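Local coordinates for copper homeostasis protein CutC (Streptococcus agalactiae, PDB 2BDQ) that probably binds copper ions and may take part in copper homeostasis in the cytoplasm, at residues Ile2-Cys7 and Lys19-Arg24; Ala58-Pro63 and Ala92-Ile97; Ile181-Gly186 and Thr199-Ala204. One frame throughout, in Å; residues are numbered along the deposited sequence.

Interaction 1 of 3, residues Ile2-Cys7 and Lys19-Arg24; sequences ILREFC and KAIISR
E5 and R24 form a salt bridge in which the arginine holds the acid side-on. R24 NE lies 2.8 Å from E5 OE1, and R24 NH2 lies 3.0 Å from the same E5 OE1. Both bonds stay in the guanidinium plane, and NE uses the anti lone pair of the oxygen. The carboxylate is turned 75° from that plane. E5 OE2 is left to hydrogen-bond H205 ND1. L3 CD2 sits over one face of the guanidinium, 3.8 Å from R24 NH1, with its CG anti to the backbone N (chi1 -166°).

Residues 19-24 are mostly the loop leading into strand 24-28. At R24 the chain joins strand 3-9 by a single parallel bridge with E5, where the first two strands of the TIM barrel begin to pair. F6 N donates to R24 O at 2.9 Å. Two residues before F6, R4 O accepts from S23 N at a longer 3.3 Å.

A water joins R4 N, from which it accepts, to I21 O, to which it donates. It also hydrogen-bonds S23 OG.

The one apolar pair across the segments is F6 CB and I22 CD1, 3.7 Å apart.

The charged R4 side chain crosses I21 at a slant, its NH1 packed 3.5 Å from the methyl I21 CG2, while R4 NH2 hydrogen-bonds I209 O.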
ATOM      1  N   ILE A   2      24.405  -7.313 -17.247  1.00 28.72           N
ATOM      2  CA  ILE A   2      23.920  -7.037 -15.897  1.00 26.77           C
ATOM      3  C   ILE A   2      22.393  -7.101 -15.915  1.00 26.49           C
ATOM      4  O   ILE A   2      21.746  -6.520 -16.788  1.00 25.54           O
ATOM      5  CB  ILE A   2      24.348  -5.632 -15.395  1.00 28.25           C
ATOM      6  CG1 ILE A   2      25.870  -5.516 -15.396  1.00 27.15           C
ATOM      7  CG2 ILE A   2      23.840  -5.397 -13.974  1.00 25.42           C
ATOM      8  CD1 ILE A   2      26.551  -6.557 -14.536  1.00 28.64           C
ATOM      9  N   LEU A   3      21.824  -7.813 -14.949  1.00 25.46           N
ATOM     10  CA  LEU A   3      20.375  -7.957 -14.857  1.00 23.59           C
ATOM     11  C   LEU A   3      19.818  -6.760 -14.087  1.00 22.40           C
ATOM     12  O   LEU A   3      20.235  -6.495 -12.962  1.00 21.66           O
ATOM     13  CB  LEU A   3      20.049  -9.268 -14.136  1.00 25.19           C
ATOM     14  CG  LEU A   3      18.637  -9.858 -14.165  1.00 27.42           C
ATOM     15  CD1 LEU A   3      18.723 -11.352 -13.848  1.00 28.10           C
ATOM     16  CD2 LEU A   3      17.737  -9.140 -13.161  1.00 26.67           C
ATOM     17  N   ARG A   4      18.895  -6.025 -14.699  1.00 21.35           N
ATOM     18  CA  ARG A   4      18.302  -4.861 -14.045  1.00 22.13           C
ATOM     19  C   ARG A   4      16.883  -5.098 -13.541  1.00 20.83           C
ATOM     20  O   ARG A   4      16.035  -5.616 -14.266  1.00 20.85           O
ATOM     21  CB  ARG A   4      18.308  -3.653 -14.984  1.00 23.09           C
ATOM     22  CG  ARG A   4      19.660  -2.957 -15.070  1.00 27.47           C
ATOM     23  CD  ARG A   4      19.577  -1.662 -15.880  1.00 28.89           C
ATOM     24  NE  ARG A   4      19.622  -1.905 -17.318  1.00 31.20           N
ATOM     25  CZ  ARG A   4      19.619  -0.939 -18.233  1.00 33.16           C
ATOM     26  NH1 ARG A   4      19.667  -1.248 -19.523  1.00 32.58           N
ATOM     27  NH2 ARG A   4      19.561   0.339 -17.859  1.00 34.10           N
ATOM     28  N   GLU A   5      16.638  -4.710 -12.292  1.00 21.22           N
ATOM     29  CA  GLU A   5      15.330  -4.862 -11.658  1.00 19.99           C
ATOM     30  C   GLU A   5      14.703  -3.507 -11.348  1.00 20.14           C
ATOM     31  O   GLU A   5      15.289  -2.675 -10.654  1.00 20.97           O
ATOM     32  CB  GLU A   5      15.471  -5.660 -10.359  1.00 17.92           C
ATOM     33  CG  GLU A   5      14.202  -5.742  -9.519  1.00 19.56           C
ATOM     34  CD  GLU A   5      14.383  -6.594  -8.265  1.00 21.29           C
ATOM     35  OE1 GLU A   5      14.644  -7.812  -8.410  1.00 20.15           O
ATOM     36  OE2 GLU A   5      14.269  -6.048  -7.138  1.00 18.99           O
ATOM     37  N   PHE A   6      13.505  -3.286 -11.863  1.00 19.19           N
ATOM     38  CA  PHE A   6      12.813  -2.038 -11.615  1.00 18.83           C
ATOM     39  C   PHE A   6      11.896  -2.129 -10.388  1.00 18.08           C
ATOM     40  O   PHE A   6      11.097  -3.058 -10.266  1.00 17.16           O
ATOM     41  CB  PHE A   6      12.013  -1.648 -12.853  1.00 18.70           C
ATOM     42  CG  PHE A   6      11.156  -0.443 -12.655  1.00 20.05           C
ATOM     43  CD1 PHE A   6       9.769  -0.551 -12.675  1.00 20.86           C
ATOM     44  CD2 PHE A   6      11.728   0.801 -12.434  1.00 21.27           C
ATOM     45  CE1 PHE A   6       8.964   0.571 -12.472  1.00 20.91           C
ATOM     46  CE2 PHE A   6      10.933   1.929 -12.230  1.00 21.77           C
ATOM     47  CZ  PHE A   6       9.549   1.813 -12.252  1.00 20.28           C
ATOM     48  N   CYS A   7      12.034  -1.161  -9.484  1.00 17.77           N
ATOM     49  CA  CYS A   7      11.239  -1.092  -8.261  1.00 17.73           C
ATOM     50  C   CYS A   7      10.012  -0.224  -8.556  1.00 17.30           C
ATOM     51  O   CYS A   7      10.131   0.983  -8.763  1.00 17.27           O
ATOM     52  CB  CYS A   7      12.076  -0.469  -7.134  1.00 20.86           C
ATOM     53  SG  CYS A   7      11.253  -0.360  -5.508  1.00 23.53           S
ATOM     54  N   LYS A  19      11.376  -5.814 -21.775  1.00 37.88           N
ATOM     55  CA  LYS A  19      12.209  -6.943 -21.367  1.00 37.45           C
ATOM     56  C   LYS A  19      13.621  -6.876 -21.936  1.00 37.35           C
ATOM     57  O   LYS A  19      14.524  -7.579 -21.476  1.00 35.97           O
ATOM     58  CB  LYS A  19      11.556  -8.266 -21.784  1.00 38.95           C
ATOM     59  CG  LYS A  19      11.403  -8.459 -23.287  1.00 40.89           C
ATOM     60  CD  LYS A  19      10.624  -9.736 -23.587  1.00 43.53           C
ATOM     61  CE  LYS A  19      10.420  -9.948 -25.085  1.00 44.78           C
ATOM     62  NZ  LYS A  19      11.709 -10.162 -25.809  1.00 46.55           N
ATOM     63  N   ALA A  20      13.810  -6.023 -22.935  1.00 37.17           N
ATOM     64  CA  ALA A  20      15.114  -5.876 -23.561  1.00 36.55           C
ATOM     65  C   ALA A  20      16.123  -5.244 -22.606  1.00 36.17           C
ATOM     66  O   ALA A  20      17.327  -5.480 -22.731  1.00 37.41           O
ATOM     67  CB  ALA A  20      14.992  -5.038 -24.829  1.00 36.88           C
ATOM     68  N   ILE A  21      15.631  -4.452 -21.654  1.00 34.73           N
ATOM     69  CA  ILE A  21      16.487  -3.780 -20.678  1.00 32.72           C
ATOM     70  C   ILE A  21      16.141  -4.131 -19.230  1.00 32.22           C
ATOM     71  O   ILE A  21      17.026  -4.234 -18.375  1.00 31.48           O
ATOM     72  CB  ILE A  21      16.422  -2.246 -20.850  1.00 34.34           C
ATOM     73  CG1 ILE A  21      14.976  -1.806 -21.046  1.00 33.60           C
ATOM     74  CG2 ILE A  21      17.287  -1.810 -22.035  1.00 33.45           C
ATOM     75  CD1 ILE A  21      14.816  -0.322 -21.341  1.00 36.55           C
ATOM     76  N   ILE A  22      14.855  -4.307 -18.950  1.00 30.34           N
ATOM     77  CA  ILE A  22      14.419  -4.658 -17.605  1.00 29.03           C
ATOM     78  C   ILE A  22      13.891  -6.082 -17.605  1.00 27.90           C
ATOM     79  O   ILE A  22      12.905  -6.386 -18.274  1.00 27.67           O
ATOM     80  CB  ILE A  22      13.332  -3.693 -17.110  1.00 28.88           C
ATOM     81  CG1 ILE A  22      13.954  -2.307 -16.902  1.00 29.15           C
ATOM     82  CG2 ILE A  22      12.700  -4.227 -15.823  1.00 25.81           C
ATOM     83  CD1 ILE A  22      12.989  -1.246 -16.439  1.00 29.48           C
ATOM     84  N   SER A  23      14.548  -6.961 -16.859  1.00 26.98           N
ATOM     85  CA  SER A  23      14.119  -8.350 -16.832  1.00 26.98           C
ATOM     86  C   SER A  23      13.201  -8.696 -15.664  1.00 25.29           C
ATOM     87  O   SER A  23      12.468  -9.678 -15.721  1.00 24.19           O
ATOM     88  CB  SER A  23      15.337  -9.283 -16.837  1.00 28.73           C
ATOM     89  OG  SER A  23      16.237  -8.985 -15.781  1.00 33.33           O
ATOM     90  N   ARG A  24      13.213  -7.877 -14.622  1.00 24.03           N
ATOM     91  CA  ARG A  24      12.384  -8.163 -13.467  1.00 22.78           C
ATOM     92  C   ARG A  24      11.935  -6.886 -12.779  1.00 22.37           C
ATOM     93  O   ARG A  24      12.581  -5.843 -12.880  1.00 19.09           O
ATOM     94  CB  ARG A  24      13.183  -9.028 -12.496  1.00 22.82           C
ATOM     95  CG  ARG A  24      12.401  -9.722 -11.418  1.00 20.93           C
ATOM     96  CD  ARG A  24      13.303 -10.738 -10.729  1.00 21.66           C
ATOM     97  NE  ARG A  24      14.418 -10.082 -10.062  1.00 21.70           N
ATOM     98  CZ  ARG A  24      15.687 -10.482 -10.126  1.00 21.00           C
ATOM     99  NH1 ARG A  24      16.031 -11.548 -10.834  1.00 20.05           N
ATOM    100  NH2 ARG A  24      16.622  -9.800  -9.474  1.00 21.33           N
TER
HETATM  101  O   HOH W   1      17.791  -6.566 -17.152  1.00 29.43           O

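Interaction 2 of 3, residues Ala58-Pro63 and Ala92-Ile97; sequences AVMIRP and ALVLGI
The beta-alpha-beta unit made of strand 56-60, helix 72-87 and strand 92-95 brings A58-I61 alongside A92-L95 as parallel neighbours. Three backbone hydrogen bonds join them. V59 N donates to A92 O at 2.8 Å. V59 O then accepts from V94 N. I61 N closes the series at V94 O, at 2.7 Å. V59 and V94 each bond across through both N and O. The segment axes cross at -32°.

Side chains alternate between the two faces. A58, M60, A92 and V94 share one of them. A58 CB touches A92 CB and V94 CG2, each at 3.8 Å. The selenium of M60, a selenomethionine, lies 4.2 Å from V94 CG1, and the two side chains meet at a slant. With CG1 of V94 anti to its own N (chi1 -170°), the two methyls divide the work: CG1 faces M60 and CG2 faces A58. In this closed eight-stranded TIM barrel that face looks inward, where M60 and V94 also touch E26 of strand 24-28.

V59 and L93 point to the outer face, toward the helices. I61 CG1 comes within 4.3 Å of L93 CB, and I61 also packs on M78 and I82 of helix 72-87. L93 meets A85 of that helix and T116 of helix 106-116.

Beyond the last direct bond, a water donates to I61 O at 2.9 Å and to G96 O at 3.2 Å, bridging the diverging backbones.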
ATOM      1  N   ALA A  58       8.781  -9.929  -8.636  1.00 14.50           N
ATOM      2  CA  ALA A  58       9.130 -10.273  -7.259  1.00 13.90           C
ATOM      3  C   ALA A  58       8.193  -9.451  -6.372  1.00 14.65           C
ATOM      4  O   ALA A  58       8.247  -8.222  -6.378  1.00 15.07           O
ATOM      5  CB  ALA A  58      10.588  -9.911  -6.972  1.00 12.53           C
ATOM      6  N   VAL A  59       7.326 -10.122  -5.621  1.00 14.84           N
ATOM      7  CA  VAL A  59       6.367  -9.427  -4.768  1.00 14.17           C
ATOM      8  C   VAL A  59       6.862  -9.132  -3.358  1.00 14.90           C
ATOM      9  O   VAL A  59       7.364 -10.015  -2.656  1.00 14.20           O
ATOM     10  CB  VAL A  59       5.036 -10.220  -4.678  1.00 13.61           C
ATOM     11  CG1 VAL A  59       4.053  -9.509  -3.756  1.00  9.96           C
ATOM     12  CG2 VAL A  59       4.440 -10.367  -6.067  1.00 12.33           C
HETATM   13  N   MSE A  60       6.707  -7.876  -2.949  1.00 16.36           N
HETATM   14  CA  MSE A  60       7.113  -7.439  -1.619  1.00 17.75           C
HETATM   15  C   MSE A  60       6.186  -7.980  -0.539  1.00 17.05           C
HETATM   16  O   MSE A  60       4.961  -7.869  -0.632  1.00 16.28           O
HETATM   17  CB  MSE A  60       7.129  -5.905  -1.538  1.00 22.17           C
HETATM   18  CG  MSE A  60       8.515  -5.304  -1.396  1.00 30.14           C
HETATM   19 SE   MSE A  60       9.233  -5.627   0.377  1.00 35.92          SE
HETATM   20  CE  MSE A  60      10.098  -3.923   0.669  1.00 36.37           C
ATOM     21  N   ILE A  61       6.783  -8.576   0.483  1.00 16.04           N
ATOM     22  CA  ILE A  61       6.032  -9.114   1.604  1.00 14.84           C
ATOM     23  C   ILE A  61       6.491  -8.337   2.838  1.00 15.65           C
ATOM     24  O   ILE A  61       7.482  -8.695   3.481  1.00 14.47           O
ATOM     25  CB  ILE A  61       6.318 -10.618   1.832  1.00 15.26           C
ATOM     26  CG1 ILE A  61       6.023 -11.416   0.559  1.00 12.49           C
ATOM     27  CG2 ILE A  61       5.492 -11.124   3.011  1.00 13.40           C
ATOM     28  CD1 ILE A  61       4.557 -11.433   0.153  1.00 13.01           C
ATOM     29  N   ARG A  62       5.772  -7.262   3.148  1.00 14.92           N
ATOM     30  CA  ARG A  62       6.067  -6.412   4.296  1.00 14.36           C
ATOM     31  C   ARG A  62       4.728  -5.816   4.729  1.00 14.29           C
ATOM     32  O   ARG A  62       4.122  -5.044   3.994  1.00 13.32           O
ATOM     33  CB  ARG A  62       7.049  -5.318   3.882  1.00 13.78           C
ATOM     34  CG  ARG A  62       7.603  -4.484   5.021  1.00 13.34           C
ATOM     35  CD  ARG A  62       8.652  -3.535   4.469  1.00 13.14           C
ATOM     36  NE  ARG A  62       9.217  -2.649   5.476  1.00 10.65           N
ATOM     37  CZ  ARG A  62       9.716  -1.448   5.205  1.00 10.78           C
ATOM     38  NH1 ARG A  62       9.715  -0.997   3.958  1.00 11.03           N
ATOM     39  NH2 ARG A  62      10.208  -0.697   6.179  1.00 11.36           N
ATOM     40  N   PRO A  63       4.259  -6.167   5.939  1.00 14.18           N
ATOM     41  CA  PRO A  63       2.994  -5.733   6.548  1.00 15.29           C
ATOM     42  C   PRO A  63       2.862  -4.247   6.880  1.00 15.83           C
ATOM     43  O   PRO A  63       1.765  -3.769   7.160  1.00 16.80           O
ATOM     44  CB  PRO A  63       2.911  -6.604   7.793  1.00 15.05           C
ATOM     45  CG  PRO A  63       4.339  -6.618   8.228  1.00 12.74           C
ATOM     46  CD  PRO A  63       5.082  -6.878   6.932  1.00 12.44           C
ATOM     47  N   ALA A  92       8.727 -14.423  -7.427  1.00 17.83           N
ATOM     48  CA  ALA A  92       9.592 -14.355  -6.261  1.00 17.40           C
ATOM     49  C   ALA A  92       8.939 -13.580  -5.125  1.00 16.19           C
ATOM     50  O   ALA A  92       8.030 -12.784  -5.346  1.00 15.84           O
ATOM     51  CB  ALA A  92      10.921 -13.710  -6.641  1.00 15.28           C
ATOM     52  N   LEU A  93       9.415 -13.821  -3.908  1.00 15.26           N
ATOM     53  CA  LEU A  93       8.900 -13.144  -2.730  1.00 14.52           C
ATOM     54  C   LEU A  93      10.048 -12.382  -2.072  1.00 15.53           C
ATOM     55  O   LEU A  93      11.152 -12.911  -1.933  1.00 14.83           O
ATOM     56  CB  LEU A  93       8.305 -14.170  -1.766  1.00 14.38           C
ATOM     57  CG  LEU A  93       7.304 -15.151  -2.394  1.00 15.87           C
ATOM     58  CD1 LEU A  93       6.881 -16.180  -1.350  1.00 14.41           C
ATOM     59  CD2 LEU A  93       6.090 -14.401  -2.933  1.00 13.24           C
ATOM     60  N   VAL A  94       9.783 -11.138  -1.677  1.00 14.86           N
ATOM     61  CA  VAL A  94      10.786 -10.281  -1.051  1.00 14.66           C
ATOM     62  C   VAL A  94      10.370  -9.992   0.391  1.00 17.92           C
ATOM     63  O   VAL A  94       9.323  -9.385   0.633  1.00 18.35           O
ATOM     64  CB  VAL A  94      10.903  -8.943  -1.812  1.00 13.98           C
ATOM     65  CG1 VAL A  94      12.105  -8.161  -1.323  1.00 12.97           C
ATOM     66  CG2 VAL A  94      10.986  -9.203  -3.310  1.00 12.80           C
ATOM     67  N   LEU A  95      11.181 -10.427   1.351  1.00 17.23           N
ATOM     68  CA  LEU A  95      10.857 -10.200   2.754  1.00 16.40           C
ATOM     69  C   LEU A  95      12.118 -10.017   3.594  1.00 16.96           C
ATOM     70  O   LEU A  95      13.236 -10.187   3.106  1.00 15.53           O
ATOM     71  CB  LEU A  95      10.047 -11.375   3.306  1.00 15.06           C
ATOM     72  CG  LEU A  95      10.753 -12.725   3.474  1.00 14.79           C
ATOM     73  CD1 LEU A  95       9.949 -13.612   4.409  1.00 15.34           C
ATOM     74  CD2 LEU A  95      10.923 -13.392   2.129  1.00 12.64           C
ATOM     75  N   GLY A  96      11.935  -9.673   4.863  1.00 16.56           N
ATOM     76  CA  GLY A  96      13.079  -9.489   5.737  1.00 16.12           C
ATOM     77  C   GLY A  96      12.618  -9.358   7.165  1.00 15.95           C
ATOM     78  O   GLY A  96      11.845  -8.456   7.493  1.00 15.68           O
ATOM     79  N   ILE A  97      13.081 -10.262   8.020  1.00 15.49           N
ATOM     80  CA  ILE A  97      12.698 -10.240   9.421  1.00 15.11           C
ATOM     81  C   ILE A  97      13.945 -10.228  10.305  1.00 16.26           C
ATOM     82  O   ILE A  97      14.843 -11.051  10.136  1.00 15.20           O
ATOM     83  CB  ILE A  97      11.859 -11.478   9.789  1.00 15.34           C
ATOM     84  CG1 ILE A  97      10.835 -11.769   8.690  1.00 15.54           C
ATOM     85  CG2 ILE A  97      11.132 -11.242  11.108  1.00 15.40           C
ATOM     86  CD1 ILE A  97      10.079 -13.084   8.895  1.00 15.14           C
TER
HETATM   87  O   HOH W   2       9.581  -7.764   5.292  1.00 13.60           O

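Interaction 3 of 3, residues Ile181-Gly186 and Thr199-Ala204; sequences IMVGGG and TGVKQA
V201 packs against I181 and V183 with both of its methyl groups. V201 CG2 lies 4.0 Å from I181 CG2 and 4.0 Å from V183 CG1. V201 CG1 is anti to the backbone N (chi1 173°) and comes to 3.2 Å from I181 O. The other methyl of V183, CG2, meets A204 CB at 4.0 Å. On the other face M182, a selenomethionine, lays its CG 4.0 Å from Q203 CB.

The backbone bond is V183 N to Q203 O, 3.1 Å long. A water donates to I181 O and accepts from K202 N, bridging the segments where they lie farther apart.

These residues belong to the last beta-alpha-beta unit of the TIM barrel, strand 180-183, helix 192-199 and strand 203-206. Where that helix ends, T199 OG1 accepts from V201 N, 3.3 Å away, which makes an ST turn, and G200 has a positive phi. Outside, V201 also packs on I168 and V172 of helix 165-175. Q203 OE1 accepts from R24 NH2, and Q203 NE2 donates to E180.

Between the two segments one direct backbone bond is joined by apolar contacts and a water; the pairing goes on outside them, where V183 bonds H205. The water satisfies I181 O, a carbonyl on a buried residue.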
ATOM      1  N   ILE A 181      23.815 -11.688  -5.031  1.00 20.22           N
ATOM      2  CA  ILE A 181      23.844 -10.399  -4.362  1.00 17.06           C
ATOM      3  C   ILE A 181      23.349  -9.334  -5.352  1.00 17.53           C
ATOM      4  O   ILE A 181      23.826  -9.247  -6.487  1.00 15.73           O
ATOM      5  CB  ILE A 181      25.268 -10.025  -3.922  1.00 15.97           C
ATOM      6  CG1 ILE A 181      25.773 -11.018  -2.869  1.00 16.96           C
ATOM      7  CG2 ILE A 181      25.279  -8.595  -3.404  1.00 15.12           C
ATOM      8  CD1 ILE A 181      25.066 -10.941  -1.533  1.00 15.62           C
HETATM    9  N   MSE A 182      22.398  -8.518  -4.916  1.00 17.16           N
HETATM   10  CA  MSE A 182      21.861  -7.469  -5.763  1.00 19.20           C
HETATM   11  C   MSE A 182      22.033  -6.120  -5.075  1.00 17.21           C
HETATM   12  O   MSE A 182      21.773  -5.993  -3.884  1.00 16.63           O
HETATM   13  CB  MSE A 182      20.379  -7.746  -6.062  1.00 21.44           C
HETATM   14  CG  MSE A 182      19.667  -6.609  -6.795  1.00 26.62           C
HETATM   15 SE   MSE A 182      17.953  -7.104  -7.572  1.00 36.24          SE
HETATM   16  CE  MSE A 182      17.002  -7.700  -5.979  1.00 30.35           C
ATOM     17  N   VAL A 183      22.483  -5.116  -5.817  1.00 16.61           N
ATOM     18  CA  VAL A 183      22.659  -3.797  -5.218  1.00 17.81           C
ATOM     19  C   VAL A 183      21.410  -2.941  -5.373  1.00 18.47           C
ATOM     20  O   VAL A 183      20.731  -2.986  -6.403  1.00 17.29           O
ATOM     21  CB  VAL A 183      23.858  -3.044  -5.830  1.00 17.45           C
ATOM     22  CG1 VAL A 183      25.145  -3.698  -5.387  1.00 16.38           C
ATOM     23  CG2 VAL A 183      23.758  -3.038  -7.354  1.00 14.79           C
ATOM     24  N   GLY A 184      21.122  -2.170  -4.327  1.00 19.23           N
ATOM     25  CA  GLY A 184      19.974  -1.286  -4.314  1.00 18.72           C
ATOM     26  C   GLY A 184      20.248  -0.069  -3.447  1.00 19.32           C
ATOM     27  O   GLY A 184      21.257  -0.021  -2.734  1.00 19.77           O
ATOM     28  N   GLY A 185      19.351   0.914  -3.510  1.00 19.38           N
ATOM     29  CA  GLY A 185      19.506   2.133  -2.731  1.00 18.99           C
ATOM     30  C   GLY A 185      20.482   3.101  -3.379  1.00 19.00           C
ATOM     31  O   GLY A 185      21.686   3.009  -3.160  1.00 19.39           O
ATOM     32  N   GLY A 186      19.968   4.032  -4.175  1.00 19.28           N
ATOM     33  CA  GLY A 186      20.836   4.990  -4.832  1.00 18.24           C
ATOM     34  C   GLY A 186      21.473   4.431  -6.090  1.00 19.21           C
ATOM     35  O   GLY A 186      22.433   4.996  -6.618  1.00 18.12           O
ATOM     36  N   THR A 199      32.508  -4.567  -7.967  1.00 18.75           N
ATOM     37  CA  THR A 199      32.140  -5.426  -6.848  1.00 18.70           C
ATOM     38  C   THR A 199      31.917  -6.878  -7.246  1.00 18.80           C
ATOM     39  O   THR A 199      31.993  -7.774  -6.405  1.00 19.48           O
ATOM     40  CB  THR A 199      30.845  -4.928  -6.167  1.00 19.00           C
ATOM     41  OG1 THR A 199      29.786  -4.904  -7.131  1.00 13.89           O
ATOM     42  CG2 THR A 199      31.042  -3.527  -5.589  1.00 15.76           C
ATOM     43  N   GLY A 200      31.643  -7.103  -8.525  1.00 18.41           N
ATOM     44  CA  GLY A 200      31.388  -8.449  -8.989  1.00 18.80           C
ATOM     45  C   GLY A 200      29.899  -8.757  -8.963  1.00 20.14           C
ATOM     46  O   GLY A 200      29.492  -9.887  -9.230  1.00 20.43           O
ATOM     47  N   VAL A 201      29.084  -7.756  -8.628  1.00 20.07           N
ATOM     48  CA  VAL A 201      27.630  -7.920  -8.584  1.00 19.23           C
ATOM     49  C   VAL A 201      27.089  -7.934 -10.014  1.00 20.93           C
ATOM     50  O   VAL A 201      27.559  -7.176 -10.855  1.00 21.33           O
ATOM     51  CB  VAL A 201      26.965  -6.755  -7.798  1.00 18.12           C
ATOM     52  CG1 VAL A 201      25.443  -6.844  -7.904  1.00 16.45           C
ATOM     53  CG2 VAL A 201      27.399  -6.807  -6.333  1.00 13.64           C
ATOM     54  N   LYS A 202      26.113  -8.798 -10.292  1.00 23.04           N
ATOM     55  CA  LYS A 202      25.534  -8.891 -11.633  1.00 23.06           C
ATOM     56  C   LYS A 202      24.067  -8.477 -11.710  1.00 23.55           C
ATOM     57  O   LYS A 202      23.429  -8.636 -12.757  1.00 25.30           O
ATOM     58  CB  LYS A 202      25.666 -10.316 -12.181  1.00 25.07           C
ATOM     59  CG  LYS A 202      27.093 -10.807 -12.293  1.00 27.34           C
ATOM     60  CD  LYS A 202      27.506 -11.540 -11.030  1.00 33.24           C
ATOM     61  CE  LYS A 202      27.302 -13.053 -11.168  1.00 33.36           C
ATOM     62  NZ  LYS A 202      25.942 -13.434 -11.657  1.00 35.63           N
ATOM     63  N   GLN A 203      23.526  -7.954 -10.610  1.00 21.51           N
ATOM     64  CA  GLN A 203      22.126  -7.526 -10.575  1.00 21.49           C
ATOM     65  C   GLN A 203      21.960  -6.185  -9.863  1.00 20.46           C
ATOM     66  O   GLN A 203      22.510  -5.966  -8.787  1.00 19.96           O
ATOM     67  CB  GLN A 203      21.271  -8.585  -9.881  1.00 20.48           C
ATOM     68  CG  GLN A 203      21.446  -9.970 -10.478  1.00 21.52           C
ATOM     69  CD  GLN A 203      20.357 -10.924 -10.033  1.00 23.21           C
ATOM     70  OE1 GLN A 203      19.171 -10.667 -10.246  1.00 21.80           O
ATOM     71  NE2 GLN A 203      20.752 -12.033  -9.420  1.00 21.99           N
ATOM     72  N   ALA A 204      21.189  -5.290 -10.470  1.00 19.96           N
ATOM     73  CA  ALA A 204      20.966  -3.971  -9.902  1.00 19.61           C
ATOM     74  C   ALA A 204      19.479  -3.671  -9.757  1.00 19.94           C
ATOM     75  O   ALA A 204      18.684  -3.952 -10.655  1.00 20.42           O
ATOM     76  CB  ALA A 204      21.634  -2.912 -10.770  1.00 18.28           C
TER
HETATM   77  O   HOH W   3      25.728 -11.004  -8.068  1.00 33.28           O

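How the interactions relate
All three contacts lie on one closed parallel sheet of eight strands, the TIM barrel. They follow each other along the chain without overlap. Interaction 1 joins strand 3-9 to the segment leading into strand 24-28, interaction 2 joins strands 56-60 and 92-95, and interaction 3 joins strands 180-183 and 203-206. Interactions 1 and 3 touch, their centres about 12 Å apart, because strands 3-9 and 203-206 are neighbours where the barrel closes. There E5 N lies 2.7 Å from A204 O, a probable hydrogen bond. Interaction 2 sits about 18 Å from each, centre to centre, and touches neither. First and last strands thus share one seam.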